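Local coordinates for protein RNA-directed RNA polymerase (Infectious pancreatic necrosis virus, PDB 3ZED) that probably synthesises viral RNA as an RNA-dependent RNA polymerase, occurring both free and covalently attached to the genomic RNA, at residues N194-K199 with T711-G716; L200-L205 with M419-T424; M334-V339 with N473-L478; R425-T428 with P434-N437; F443-A448 with R727-R732. One frame throughout, in Å; residues are numbered along the deposited sequence.

Contact 1: residues N194-K199 with T711-G716; sequences NEQLAK and TAITSG
Gln196 of helix 194-204 and Ile713 of helix 706-714 carry this helix-helix contact, which joins the palm family region to the C-terminal one and sits beside a Schellman motif closing the C-terminal end of the second helix. The tight part is the pair itself: the two side chains meet obliquely, and their CA atoms, 6.5 Å apart, are the nearest CA pair of the two segments. Ile713 uses both branches. Its CD1 reaches the main chain of the other helix and lies 3.4 Å from Gln196 O, whereas CG2 of Ile713 rests on the side-chain amide, 3.7 Å from Gln196 CD. Between these two points CG1 of Ile713 meets the methylenes of the glutamine. Gln196 is extended beyond CG (chi2 173°), which carries its methylenes across Ile713 CG1 and brings the amide to the helix end.

On that looser side, water takes over from packing. One water accepts from Gln196 NE2 at 2.7 Å and donates to Ile713 O at 3.1 Å, joining the helices indirectly. The amide has protein partners as well: NE2 of Gln196 donates to Thr717 O, and OE1 receives Thr193 N, so both of its ends are engaged and its rotation is fixed. Gly716, with a positive phi of 99°, turns the chain out of the helix and sends its N back to Ile713 O at 2.8 Å. To one side of the water, Gly716 C comes within 4.1 Å of Gln196 NE2.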
# COMPACT_ATOMS: atom_id res chain seq x y z
N ASN B 194 -14.45 17.47 6.82
CA ASN B 194 -14.27 16.53 5.72
C ASN B 194 -14.06 17.28 4.41
O ASN B 194 -13.18 16.90 3.63
CB ASN B 194 -15.47 15.60 5.59
CG ASN B 194 -15.51 14.49 6.62
OD1 ASN B 194 -14.49 13.95 7.03
ND2 ASN B 194 -16.71 14.11 7.03
N GLU B 195 -14.81 18.37 4.20
CA GLU B 195 -14.73 19.19 2.98
C GLU B 195 -13.39 19.93 2.88
O GLU B 195 -12.83 19.98 1.79
CB GLU B 195 -15.92 20.16 2.88
CG GLU B 195 -16.01 20.94 1.57
CD GLU B 195 -16.07 20.16 0.27
OE1 GLU B 195 -16.42 18.96 0.28
OE2 GLU B 195 -15.79 20.79 -0.78
N GLN B 196 -12.86 20.45 4.00
CA GLN B 196 -11.55 21.12 4.00
C GLN B 196 -10.44 20.14 3.62
O GLN B 196 -9.57 20.49 2.82
CB GLN B 196 -11.27 21.77 5.35
CG GLN B 196 -12.05 23.07 5.54
CD GLN B 196 -11.92 23.64 6.93
OE1 GLN B 196 -11.69 22.93 7.92
NE2 GLN B 196 -12.11 24.95 7.03
N LEU B 197 -10.51 18.89 4.13
CA LEU B 197 -9.55 17.84 3.77
C LEU B 197 -9.66 17.46 2.30
O LEU B 197 -8.63 17.30 1.64
CB LEU B 197 -9.73 16.60 4.63
CG LEU B 197 -9.14 16.65 6.02
CD1 LEU B 197 -9.32 15.33 6.68
CD2 LEU B 197 -7.64 16.98 5.99
N ALA B 198 -10.91 17.37 1.77
CA ALA B 198 -11.20 17.07 0.37
C ALA B 198 -10.57 18.11 -0.56
O ALA B 198 -10.03 17.74 -1.60
CB ALA B 198 -12.71 17.01 0.15
N LYS B 199 -10.60 19.40 -0.17
CA LYS B 199 -10.00 20.50 -0.93
C LYS B 199 -8.46 20.35 -0.97
O LYS B 199 -7.85 20.69 -1.98
CB LYS B 199 -10.40 21.87 -0.34
CG LYS B 199 -11.89 22.22 -0.47
CD LYS B 199 -12.44 22.22 -1.91
CE LYS B 199 -11.92 23.37 -2.75
NZ LYS B 199 -12.45 23.33 -4.13
N THR B 711 -4.35 28.69 2.71
CA THR B 711 -4.65 30.05 3.19
C THR B 711 -6.17 30.25 3.30
O THR B 711 -6.61 30.93 4.23
CB THR B 711 -3.98 31.11 2.32
OG1 THR B 711 -4.38 30.93 0.96
CG2 THR B 711 -2.45 31.06 2.41
N ALA B 712 -6.96 29.61 2.41
CA ALA B 712 -8.42 29.69 2.46
C ALA B 712 -8.96 28.94 3.69
O ALA B 712 -9.76 29.50 4.42
CB ALA B 712 -9.02 29.12 1.18
N ILE B 713 -8.44 27.71 3.95
CA ILE B 713 -8.85 26.88 5.09
C ILE B 713 -8.54 27.62 6.40
O ILE B 713 -9.40 27.67 7.28
CB ILE B 713 -8.21 25.47 5.01
CG1 ILE B 713 -8.84 24.67 3.84
CG2 ILE B 713 -8.38 24.70 6.35
CD1 ILE B 713 -8.09 23.47 3.37
N THR B 714 -7.34 28.23 6.51
CA THR B 714 -6.89 29.01 7.66
C THR B 714 -7.90 30.11 7.99
O THR B 714 -8.20 30.35 9.16
CB THR B 714 -5.48 29.61 7.39
OG1 THR B 714 -4.56 28.54 7.27
CG2 THR B 714 -4.99 30.54 8.50
N SER B 715 -8.45 30.74 6.94
CA SER B 715 -9.43 31.81 7.09
C SER B 715 -10.84 31.26 7.43
O SER B 715 -11.71 32.05 7.73
CB SER B 715 -9.47 32.68 5.83
OG SER B 715 -10.36 32.19 4.84
N GLY B 716 -11.04 29.94 7.40
CA GLY B 716 -12.31 29.29 7.73
C GLY B 716 -13.18 28.90 6.55
O GLY B 716 -14.35 28.57 6.74
O HOH W 1 -11.41 26.30 9.23

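Contact 2: residues L200-L205 with M419-T424; sequences LLEQTL and MYYLLT. With K (potassium ion), chain L.
Tyr421 of helix 412-426 reaches across to Leu201, Glu202 and Leu205, at the C-terminal end of helix 194-204, making a buried helix-helix contact of the palm region; at that same end Gln203 points away and gives OE1 to a potassium ion completed by Thr698, Ser701, Pro702, Lys704 and water. Along segment 419-424, Met419 comes first and turns instead to Phe475, while Tyr420 sends its hydroxyl to Glu195. Tyr421 follows, with CG opposite the backbone N (chi1 180°), an orientation that projects the ring into the other helix. Leu201 CB sits over the centre of one ring face, 3.6 Å from the centroid and 6° off the normal, a well-formed CH-pi contact. At the rim, Glu202 CG lies in the ring plane, 4.0 Å from Tyr421 CE1. The hydroxyl then bonds the first residue after the neighbouring helix: Tyr421 OH donates to Leu205 O at 2.6 Å, arriving from above the carbonyl plane. From Leu422 onward the helix widens into a pi-type turn that runs through Thr424. There Thr424 OG1 donates to Tyr420 O at 2.8 Å, from the face of the carbonyl opposite to that used by Thr424 N.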
# COMPACT_ATOMS: atom_id res chain seq x y z
N LEU B 200 -7.85 19.82 0.11
CA LEU B 200 -6.40 19.59 0.14
C LEU B 200 -6.08 18.40 -0.75
O LEU B 200 -5.17 18.48 -1.57
CB LEU B 200 -5.89 19.34 1.57
CG LEU B 200 -5.97 20.49 2.58
CD1 LEU B 200 -5.76 19.98 3.99
CD2 LEU B 200 -4.95 21.60 2.27
N LEU B 201 -6.87 17.31 -0.64
CA LEU B 201 -6.70 16.09 -1.43
C LEU B 201 -6.94 16.34 -2.90
O LEU B 201 -6.37 15.63 -3.71
CB LEU B 201 -7.60 14.95 -0.92
CG LEU B 201 -7.24 14.38 0.45
CD1 LEU B 201 -8.40 13.63 1.05
CD2 LEU B 201 -5.95 13.52 0.37
N GLU B 202 -7.72 17.37 -3.27
CA GLU B 202 -7.91 17.70 -4.69
C GLU B 202 -6.56 18.08 -5.32
O GLU B 202 -6.34 17.83 -6.50
CB GLU B 202 -8.91 18.84 -4.85
CG GLU B 202 -10.36 18.42 -4.74
CD GLU B 202 -11.37 19.55 -4.86
OE1 GLU B 202 -10.95 20.73 -4.94
OE2 GLU B 202 -12.59 19.26 -4.91
N GLN B 203 -5.65 18.62 -4.49
CA GLN B 203 -4.31 19.04 -4.87
C GLN B 203 -3.25 17.94 -4.66
O GLN B 203 -2.45 17.71 -5.57
CB GLN B 203 -3.89 20.31 -4.08
CG GLN B 203 -4.84 21.51 -4.20
CD GLN B 203 -5.22 21.84 -5.63
OE1 GLN B 203 -4.37 21.85 -6.54
NE2 GLN B 203 -6.50 22.12 -5.85
N THR B 204 -3.21 17.29 -3.46
CA THR B 204 -2.19 16.28 -3.09
C THR B 204 -2.53 14.89 -3.63
O THR B 204 -1.62 14.08 -3.79
CB THR B 204 -2.01 16.24 -1.58
OG1 THR B 204 -3.20 15.69 -1.01
CG2 THR B 204 -1.73 17.62 -0.98
N LEU B 205 -3.81 14.61 -3.88
CA LEU B 205 -4.23 13.33 -4.47
C LEU B 205 -5.32 13.58 -5.51
O LEU B 205 -6.48 13.23 -5.27
CB LEU B 205 -4.66 12.30 -3.41
CG LEU B 205 -4.81 10.85 -3.90
CD1 LEU B 205 -3.48 10.13 -3.93
CD2 LEU B 205 -5.75 10.10 -3.04
N MET B 419 -12.87 8.24 2.56
CA MET B 419 -14.14 7.71 2.00
C MET B 419 -15.02 8.87 1.51
O MET B 419 -15.63 8.76 0.44
CB MET B 419 -14.90 6.86 3.04
CG MET B 419 -14.34 5.45 3.18
SD MET B 419 -14.50 4.49 1.66
CE MET B 419 -14.43 2.82 2.32
N TYR B 420 -15.04 9.98 2.28
CA TYR B 420 -15.78 11.19 1.90
C TYR B 420 -15.23 11.72 0.55
O TYR B 420 -16.01 12.00 -0.35
CB TYR B 420 -15.66 12.25 3.01
CG TYR B 420 -16.29 13.58 2.64
CD1 TYR B 420 -17.64 13.82 2.88
CD2 TYR B 420 -15.53 14.59 2.05
CE1 TYR B 420 -18.23 15.02 2.50
CE2 TYR B 420 -16.12 15.80 1.67
CZ TYR B 420 -17.47 16.01 1.91
OH TYR B 420 -18.05 17.21 1.56
N TYR B 421 -13.89 11.84 0.44
CA TYR B 421 -13.22 12.33 -0.76
C TYR B 421 -13.50 11.44 -1.98
O TYR B 421 -13.84 11.97 -3.04
CB TYR B 421 -11.71 12.45 -0.51
CG TYR B 421 -10.94 12.95 -1.71
CD1 TYR B 421 -11.12 14.24 -2.19
CD2 TYR B 421 -10.03 12.13 -2.37
CE1 TYR B 421 -10.43 14.70 -3.31
CE2 TYR B 421 -9.32 12.58 -3.48
CZ TYR B 421 -9.54 13.87 -3.96
OH TYR B 421 -8.83 14.32 -5.04
N LEU B 422 -13.42 10.11 -1.82
CA LEU B 422 -13.69 9.17 -2.91
C LEU B 422 -15.16 9.22 -3.37
O LEU B 422 -15.41 9.18 -4.57
CB LEU B 422 -13.33 7.74 -2.49
CG LEU B 422 -11.82 7.42 -2.23
CD1 LEU B 422 -11.67 6.00 -1.74
CD2 LEU B 422 -10.98 7.56 -3.50
N LEU B 423 -16.11 9.30 -2.43
CA LEU B 423 -17.54 9.30 -2.77
C LEU B 423 -18.03 10.63 -3.33
O LEU B 423 -18.96 10.62 -4.11
CB LEU B 423 -18.41 8.88 -1.58
CG LEU B 423 -18.83 7.40 -1.55
CD1 LEU B 423 -17.62 6.47 -1.35
CD2 LEU B 423 -19.86 7.14 -0.45
N THR B 424 -17.39 11.76 -2.97
CA THR B 424 -17.80 13.07 -3.47
C THR B 424 -17.07 13.41 -4.79
O THR B 424 -17.70 13.89 -5.71
CB THR B 424 -17.61 14.19 -2.41
OG1 THR B 424 -16.25 14.25 -1.99
CG2 THR B 424 -18.50 14.01 -1.18
K K L . -4.61 22.94 -9.05
O HOH W 2 -2.74 22.10 -10.89

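Contact 3: residues M334-V339 with N473-L478; sequences MVSTPV and NAFTFL
Ser336 faces Phe475 and Leu478 with its CB, yet its polar link to the other segment runs through a water: Ser336 OG lies 2.7 Å from this water, which donates to Ala474 O at 2.8 Å. The serine torsion, with OG between the backbone N and the carbonyl carbon (chi1 54°), turns OG to the water while CB, and OG beside it, still lie against Phe475 CE1. Ser336 OG has a further, weak bond to Leu332 O in its own helix.

The apolar part is compact. Ser336 CB approaches Phe475 CE1 at 3.6 Å, obliquely to the ring, and also touches Leu478 CD1 at 3.9 Å. Leu478 CD1 in turn sits above one face of the phenylalanine, displaced toward the rim. Val335 completes the surround from the edge, its CG1 near the ring plane and 4.4 Å from Phe475 CZ. Met415, Met419 and Leu422 of helix 412-426 also pack on Phe475, so the ring joins three helices.

The turn before Phe475 bonds its backbone N. Asn473 OD1 accepts from Phe475 N at 2.8 Å, and Asn473 O accepts from both the backbone N and OG1 of Thr476, the latter at 2.7 Å. Phe475 occupies the N-cap position of helix 476-493, entered through an Asx turn overlapping a type I beta turn and packed against helix 326-340 near its proline kink.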
# COMPACT_ATOMS: atom_id res chain seq x y z
N MET B 334 -13.80 -2.42 -4.04
CA MET B 334 -14.87 -1.99 -4.95
C MET B 334 -15.05 -0.44 -4.89
O MET B 334 -15.50 0.15 -5.86
CB MET B 334 -16.19 -2.70 -4.62
CG MET B 334 -16.27 -4.08 -5.20
SD MET B 334 -17.69 -5.04 -4.58
CE MET B 334 -19.04 -4.19 -5.37
N VAL B 335 -14.68 0.20 -3.78
CA VAL B 335 -14.80 1.66 -3.61
C VAL B 335 -13.53 2.36 -4.17
O VAL B 335 -13.64 3.34 -4.90
CB VAL B 335 -15.07 2.06 -2.11
CG1 VAL B 335 -15.20 3.57 -1.94
CG2 VAL B 335 -16.30 1.33 -1.56
N SER B 336 -12.35 1.87 -3.81
CA SER B 336 -11.09 2.52 -4.18
C SER B 336 -10.56 2.23 -5.59
O SER B 336 -10.22 3.19 -6.29
CB SER B 336 -9.99 2.17 -3.18
OG SER B 336 -9.86 0.77 -3.03
N THR B 337 -10.47 0.96 -6.01
CA THR B 337 -9.81 0.57 -7.25
C THR B 337 -10.48 1.15 -8.52
O THR B 337 -9.71 1.62 -9.35
CB THR B 337 -9.54 -0.94 -7.35
OG1 THR B 337 -10.76 -1.65 -7.37
CG2 THR B 337 -8.68 -1.45 -6.19
N PRO B 338 -11.84 1.26 -8.70
CA PRO B 338 -12.36 1.88 -9.94
C PRO B 338 -11.97 3.36 -10.06
O PRO B 338 -11.82 3.86 -11.18
CB PRO B 338 -13.88 1.69 -9.83
CG PRO B 338 -14.06 0.57 -8.86
CD PRO B 338 -12.95 0.78 -7.86
N VAL B 339 -11.75 4.05 -8.92
CA VAL B 339 -11.32 5.46 -8.89
C VAL B 339 -9.81 5.55 -9.19
O VAL B 339 -9.40 6.33 -10.05
CB VAL B 339 -11.66 6.15 -7.54
CG1 VAL B 339 -11.00 7.52 -7.42
CG2 VAL B 339 -13.17 6.25 -7.33
N ASN B 473 -4.10 -3.50 4.39
CA ASN B 473 -5.50 -3.37 4.00
C ASN B 473 -5.58 -2.53 2.70
O ASN B 473 -4.64 -1.80 2.39
CB ASN B 473 -6.38 -2.79 5.14
CG ASN B 473 -6.51 -1.27 5.19
OD1 ASN B 473 -7.32 -0.67 4.48
ND2 ASN B 473 -5.76 -0.63 6.05
N ALA B 474 -6.68 -2.65 1.94
CA ALA B 474 -6.91 -1.99 0.65
C ALA B 474 -6.71 -0.46 0.70
O ALA B 474 -6.31 0.14 -0.29
CB ALA B 474 -8.31 -2.32 0.15
N PHE B 475 -6.95 0.17 1.86
CA PHE B 475 -6.82 1.63 2.00
C PHE B 475 -5.49 2.07 2.64
O PHE B 475 -5.35 3.25 2.95
CB PHE B 475 -8.02 2.19 2.81
CG PHE B 475 -9.24 2.50 1.95
CD1 PHE B 475 -9.82 1.52 1.14
CD2 PHE B 475 -9.80 3.77 1.95
CE1 PHE B 475 -10.92 1.82 0.33
CE2 PHE B 475 -10.91 4.06 1.15
CZ PHE B 475 -11.46 3.08 0.34
N THR B 476 -4.49 1.16 2.77
CA THR B 476 -3.21 1.49 3.42
C THR B 476 -2.57 2.76 2.79
O THR B 476 -2.32 3.75 3.51
CB THR B 476 -2.23 0.29 3.45
OG1 THR B 476 -2.83 -0.80 4.18
CG2 THR B 476 -0.90 0.65 4.12
N PHE B 477 -2.31 2.74 1.47
CA PHE B 477 -1.71 3.87 0.74
C PHE B 477 -2.53 5.15 0.91
O PHE B 477 -1.96 6.21 1.22
CB PHE B 477 -1.57 3.55 -0.78
CG PHE B 477 -1.13 4.75 -1.61
CD1 PHE B 477 -2.06 5.68 -2.07
CD2 PHE B 477 0.21 4.95 -1.91
CE1 PHE B 477 -1.64 6.83 -2.75
CE2 PHE B 477 0.63 6.09 -2.61
CZ PHE B 477 -0.30 7.03 -3.01
N LEU B 478 -3.86 5.07 0.65
CA LEU B 478 -4.78 6.21 0.68
C LEU B 478 -4.83 6.89 2.05
O LEU B 478 -4.71 8.11 2.12
CB LEU B 478 -6.21 5.80 0.23
CG LEU B 478 -6.36 5.39 -1.23
CD1 LEU B 478 -7.72 4.80 -1.50
CD2 LEU B 478 -6.10 6.55 -2.16
O HOH W 3 -7.36 -0.32 -2.84

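Contact 4: residues R425-T428 with P434-N437; sequences RGWT and PRYN
Trp427 and Arg435 cross at about a right angle, with the indole and guanidinium planes 76° apart, so the two groups do not stack. Instead Arg435 CB meets the indole at its edge, in the ring plane, 3.9 Å from Trp427 CE3. With Tyr436 the roles are reversed: Trp427 CB lies in the plane of the phenol at its rim, 3.9 Å from Tyr436 CD2. One face of that phenol is covered from within its own segment by Pro434 CB, 3.4 Å above the ring centre.

A backbone bond runs alongside: Arg435 N donates to Trp427 O at 3.0 Å with a nearly straight angle of 166°, although the donor stands well above the carbonyl plane. The arginine bends about CG-CD (chi3 68°); its NE makes a salt bridge with Asp216, while a water accepts from Arg435 NH1 at 2.8 Å and donates to Thr428 O. The indole is held at its other end by Trp427 NE1 donating to Val335 O. Trp427 is the centre of an inverse gamma turn, and Thr428 pairs with Pro434 in a single beta bridge, closing the short loop that connects helix 412-426 to helix 438-452.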
# COMPACT_ATOMS: atom_id res chain seq x y z
N ARG B 425 -15.76 13.15 -4.88
CA ARG B 425 -14.97 13.52 -6.06
C ARG B 425 -14.84 12.38 -7.09
O ARG B 425 -14.58 12.66 -8.26
CB ARG B 425 -13.56 14.02 -5.65
CG ARG B 425 -13.49 15.51 -5.27
CD ARG B 425 -14.24 15.86 -3.99
NE ARG B 425 -14.07 17.27 -3.65
CZ ARG B 425 -14.66 17.88 -2.64
NH1 ARG B 425 -15.49 17.22 -1.83
NH2 ARG B 425 -14.44 19.17 -2.42
N GLY B 426 -14.99 11.13 -6.66
CA GLY B 426 -14.86 9.98 -7.55
C GLY B 426 -16.21 9.45 -8.00
O GLY B 426 -16.59 9.60 -9.16
N TRP B 427 -16.96 8.87 -7.05
CA TRP B 427 -18.28 8.25 -7.22
C TRP B 427 -19.38 9.29 -7.39
O TRP B 427 -20.38 9.30 -6.65
CB TRP B 427 -18.54 7.32 -6.03
CG TRP B 427 -17.62 6.13 -6.05
CD1 TRP B 427 -16.52 5.93 -5.27
CD2 TRP B 427 -17.66 5.04 -6.98
NE1 TRP B 427 -15.90 4.75 -5.62
CE2 TRP B 427 -16.58 4.19 -6.67
CE3 TRP B 427 -18.52 4.68 -8.04
CZ2 TRP B 427 -16.33 3.00 -7.38
CZ3 TRP B 427 -18.26 3.53 -8.75
CH2 TRP B 427 -17.19 2.69 -8.41
N THR B 428 -19.21 10.16 -8.40
CA THR B 428 -20.17 11.22 -8.69
C THR B 428 -20.41 11.33 -10.21
O THR B 428 -19.46 11.26 -10.98
CB THR B 428 -19.69 12.57 -8.07
OG1 THR B 428 -20.71 13.55 -8.23
CG2 THR B 428 -18.39 13.10 -8.69
N PRO B 434 -25.22 11.07 -7.02
CA PRO B 434 -24.28 10.05 -6.53
C PRO B 434 -24.26 8.74 -7.34
O PRO B 434 -25.31 8.26 -7.78
CB PRO B 434 -24.77 9.79 -5.11
CG PRO B 434 -26.22 10.09 -5.15
CD PRO B 434 -26.36 11.23 -6.10
N ARG B 435 -23.05 8.15 -7.49
CA ARG B 435 -22.83 6.86 -8.15
C ARG B 435 -22.78 5.78 -7.07
O ARG B 435 -21.90 4.92 -7.05
CB ARG B 435 -21.55 6.90 -9.02
CG ARG B 435 -21.70 7.69 -10.30
CD ARG B 435 -20.49 7.62 -11.20
NE ARG B 435 -20.29 6.28 -11.76
CZ ARG B 435 -19.32 5.96 -12.61
NH1 ARG B 435 -18.48 6.88 -13.05
NH2 ARG B 435 -19.19 4.70 -13.03
N TYR B 436 -23.75 5.86 -6.14
CA TYR B 436 -23.94 4.97 -5.00
C TYR B 436 -25.34 5.13 -4.43
O TYR B 436 -26.00 6.15 -4.67
CB TYR B 436 -22.87 5.21 -3.91
CG TYR B 436 -22.78 6.64 -3.41
CD1 TYR B 436 -23.66 7.12 -2.44
CD2 TYR B 436 -21.82 7.52 -3.90
CE1 TYR B 436 -23.59 8.43 -1.97
CE2 TYR B 436 -21.74 8.84 -3.45
CZ TYR B 436 -22.64 9.29 -2.48
OH TYR B 436 -22.56 10.58 -2.04
N ASN B 437 -25.79 4.13 -3.67
CA ASN B 437 -27.08 4.13 -3.01
C ASN B 437 -26.88 4.26 -1.48
O ASN B 437 -25.72 4.26 -1.02
CB ASN B 437 -27.88 2.87 -3.40
CG ASN B 437 -27.35 1.51 -3.00
OD1 ASN B 437 -26.51 1.33 -2.11
ND2 ASN B 437 -27.93 0.48 -3.60
O HOH W 4 -18.78 9.60 -13.37

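Contact 5: residues F443-A448 with R727-R732; sequences FAMNVA and RLLDQR
The Arg732 guanidinium is met at its edge by Asn446: OD1 lies in the guanidinium plane and accepts from Arg732 NH1 at 3.2 Å with an angle of 164°. The asparagine amide is itself turned 62° from that plane, so the groups meet across each other and do not stack. The nitrogen end of the Asn446 amide reaches the main chain of Arg732, Asn446 ND2 giving a weak bond to Arg732 O at 2.8 Å. ND2 of Asn446 is shared, because its stronger partner is Ser781 OG. A third flat group, the Phe443 ring, turns to the far side of its helix; Ala448 CB covers one of its faces toward the rim, and Phe270, Ile271 and Leu274 of helix 260-278 also pack on it.

The apolar half lies next to the polar pair. The bend of Met445 at chi2 sets its sulfur against Leu729. Met445 CG touches Leu729 CD1 at 3.8 Å, while SD of Met445 lies 4.0 Å from Leu729 CD2. Nearer the backbone, Met445 CB packs on Arg732 CD at 3.7 Å; CG and CD of the arginine also run beside the Asn446 amide, and NH1 makes the bond. Both methionine crossings are close to perpendicular.

Ala448 N reaches back five residues to Phe443 O at 2.7 Å, the bond of a pi-type turn in helix 438-452. The local axes run 10.2 Å apart and only 6° from parallel, which makes the arrangement a parallel helix pair, palm region against C-terminal region.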
# COMPACT_ATOMS: atom_id res chain seq x y z
N PHE B 443 -22.03 1.50 4.27
CA PHE B 443 -20.83 0.69 4.37
C PHE B 443 -19.60 1.56 4.36
O PHE B 443 -18.80 1.46 5.29
CB PHE B 443 -20.75 -0.36 3.25
CG PHE B 443 -19.42 -1.10 3.24
CD1 PHE B 443 -19.08 -1.97 4.28
CD2 PHE B 443 -18.48 -0.85 2.25
CE1 PHE B 443 -17.83 -2.61 4.30
CE2 PHE B 443 -17.22 -1.48 2.28
CZ PHE B 443 -16.91 -2.35 3.30
N ALA B 444 -19.48 2.45 3.36
CA ALA B 444 -18.29 3.28 3.18
C ALA B 444 -18.07 4.29 4.31
O ALA B 444 -16.94 4.38 4.81
CB ALA B 444 -18.35 4.01 1.85
N MET B 445 -19.12 5.02 4.71
CA MET B 445 -18.99 6.08 5.70
C MET B 445 -19.16 5.65 7.14
O MET B 445 -18.48 6.18 8.02
CB MET B 445 -20.02 7.22 5.43
CG MET B 445 -19.95 7.84 4.03
SD MET B 445 -18.28 8.32 3.44
CE MET B 445 -17.84 9.55 4.64
N ASN B 446 -20.09 4.75 7.40
CA ASN B 446 -20.46 4.45 8.77
C ASN B 446 -19.88 3.17 9.34
O ASN B 446 -19.85 3.05 10.56
CB ASN B 446 -21.99 4.40 8.89
CG ASN B 446 -22.69 5.65 8.40
OD1 ASN B 446 -23.32 5.65 7.36
ND2 ASN B 446 -22.62 6.73 9.15
N VAL B 447 -19.46 2.20 8.50
CA VAL B 447 -18.99 0.93 9.06
C VAL B 447 -17.55 0.59 8.64
O VAL B 447 -16.75 0.27 9.52
CB VAL B 447 -19.97 -0.23 8.68
CG1 VAL B 447 -19.44 -1.60 9.13
CG2 VAL B 447 -21.37 0.02 9.24
N ALA B 448 -17.24 0.62 7.34
CA ALA B 448 -15.94 0.22 6.79
C ALA B 448 -14.72 0.79 7.55
O ALA B 448 -13.85 -0.00 7.86
CB ALA B 448 -15.83 0.56 5.31
N ARG B 727 -23.22 17.39 1.38
CA ARG B 727 -23.63 17.81 2.72
C ARG B 727 -24.27 16.64 3.48
O ARG B 727 -23.98 16.46 4.65
CB ARG B 727 -24.58 19.00 2.66
CG ARG B 727 -23.85 20.31 2.87
CD ARG B 727 -24.81 21.44 3.14
NE ARG B 727 -25.19 22.07 1.88
CZ ARG B 727 -26.44 22.33 1.49
NH1 ARG B 727 -27.47 22.02 2.27
NH2 ARG B 727 -26.66 22.89 0.31
N LEU B 728 -25.08 15.82 2.78
CA LEU B 728 -25.71 14.63 3.35
C LEU B 728 -24.65 13.61 3.77
O LEU B 728 -24.78 13.00 4.83
CB LEU B 728 -26.69 13.98 2.35
CG LEU B 728 -28.05 14.66 2.14
CD1 LEU B 728 -28.87 13.90 1.13
CD2 LEU B 728 -28.85 14.74 3.44
N LEU B 729 -23.58 13.46 2.96
CA LEU B 729 -22.47 12.54 3.22
C LEU B 729 -21.64 13.02 4.41
O LEU B 729 -21.20 12.19 5.21
CB LEU B 729 -21.59 12.38 1.97
CG LEU B 729 -20.83 11.06 1.90
CD1 LEU B 729 -21.78 9.91 1.49
CD2 LEU B 729 -19.62 11.18 0.97
N ASP B 730 -21.45 14.33 4.54
CA ASP B 730 -20.76 14.91 5.69
C ASP B 730 -21.61 14.74 6.98
O ASP B 730 -21.06 14.40 8.02
CB ASP B 730 -20.44 16.39 5.45
CG ASP B 730 -19.51 16.99 6.48
OD1 ASP B 730 -18.51 16.32 6.85
OD2 ASP B 730 -19.76 18.15 6.91
N GLN B 731 -22.94 14.94 6.88
CA GLN B 731 -23.88 14.79 8.01
C GLN B 731 -23.87 13.34 8.52
O GLN B 731 -23.89 13.10 9.74
CB GLN B 731 -25.30 15.22 7.60
CG GLN B 731 -25.45 16.73 7.39
CD GLN B 731 -26.77 17.13 6.75
OE1 GLN B 731 -27.71 16.34 6.65
NE2 GLN B 731 -26.88 18.38 6.33
N ARG B 732 -23.76 12.37 7.55
CA ARG B 732 -23.69 10.93 7.76
C ARG B 732 -22.53 10.53 8.71
O ARG B 732 -22.65 9.55 9.45
CB ARG B 732 -23.53 10.24 6.38
CG ARG B 732 -23.58 8.72 6.39
CD ARG B 732 -23.62 8.13 4.99
NE ARG B 732 -24.95 8.19 4.37
CZ ARG B 732 -25.93 7.33 4.60
NH1 ARG B 732 -25.78 6.37 5.51
NH2 ARG B 732 -27.08 7.44 3.95

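Contacts 2 to 5 are buried, with contact 3 nearest the chain centre (about 9 Å between centres), whereas contact 1 is partly buried and farthest out, about 27 Å. Helix 194-204 serves contacts 1 and 2, and helix 412-426 serves contacts 2 and 4. Contacts 1 and 5 attach C-terminal elements to the palm region; the other three stay within it. Water bridging does not follow depth: it occurs in contacts 1, 3 and 4, the last also having a direct backbone bond, while direct side-chain bonds cross contacts 2 and 5. Charge ties neighbours together, Arg425 of contact 4 pairing with Glu195 of contact 1 and Glu202 of contact 2. Met419 joins contact 2 to contacts 3 and 5 by apolar packing.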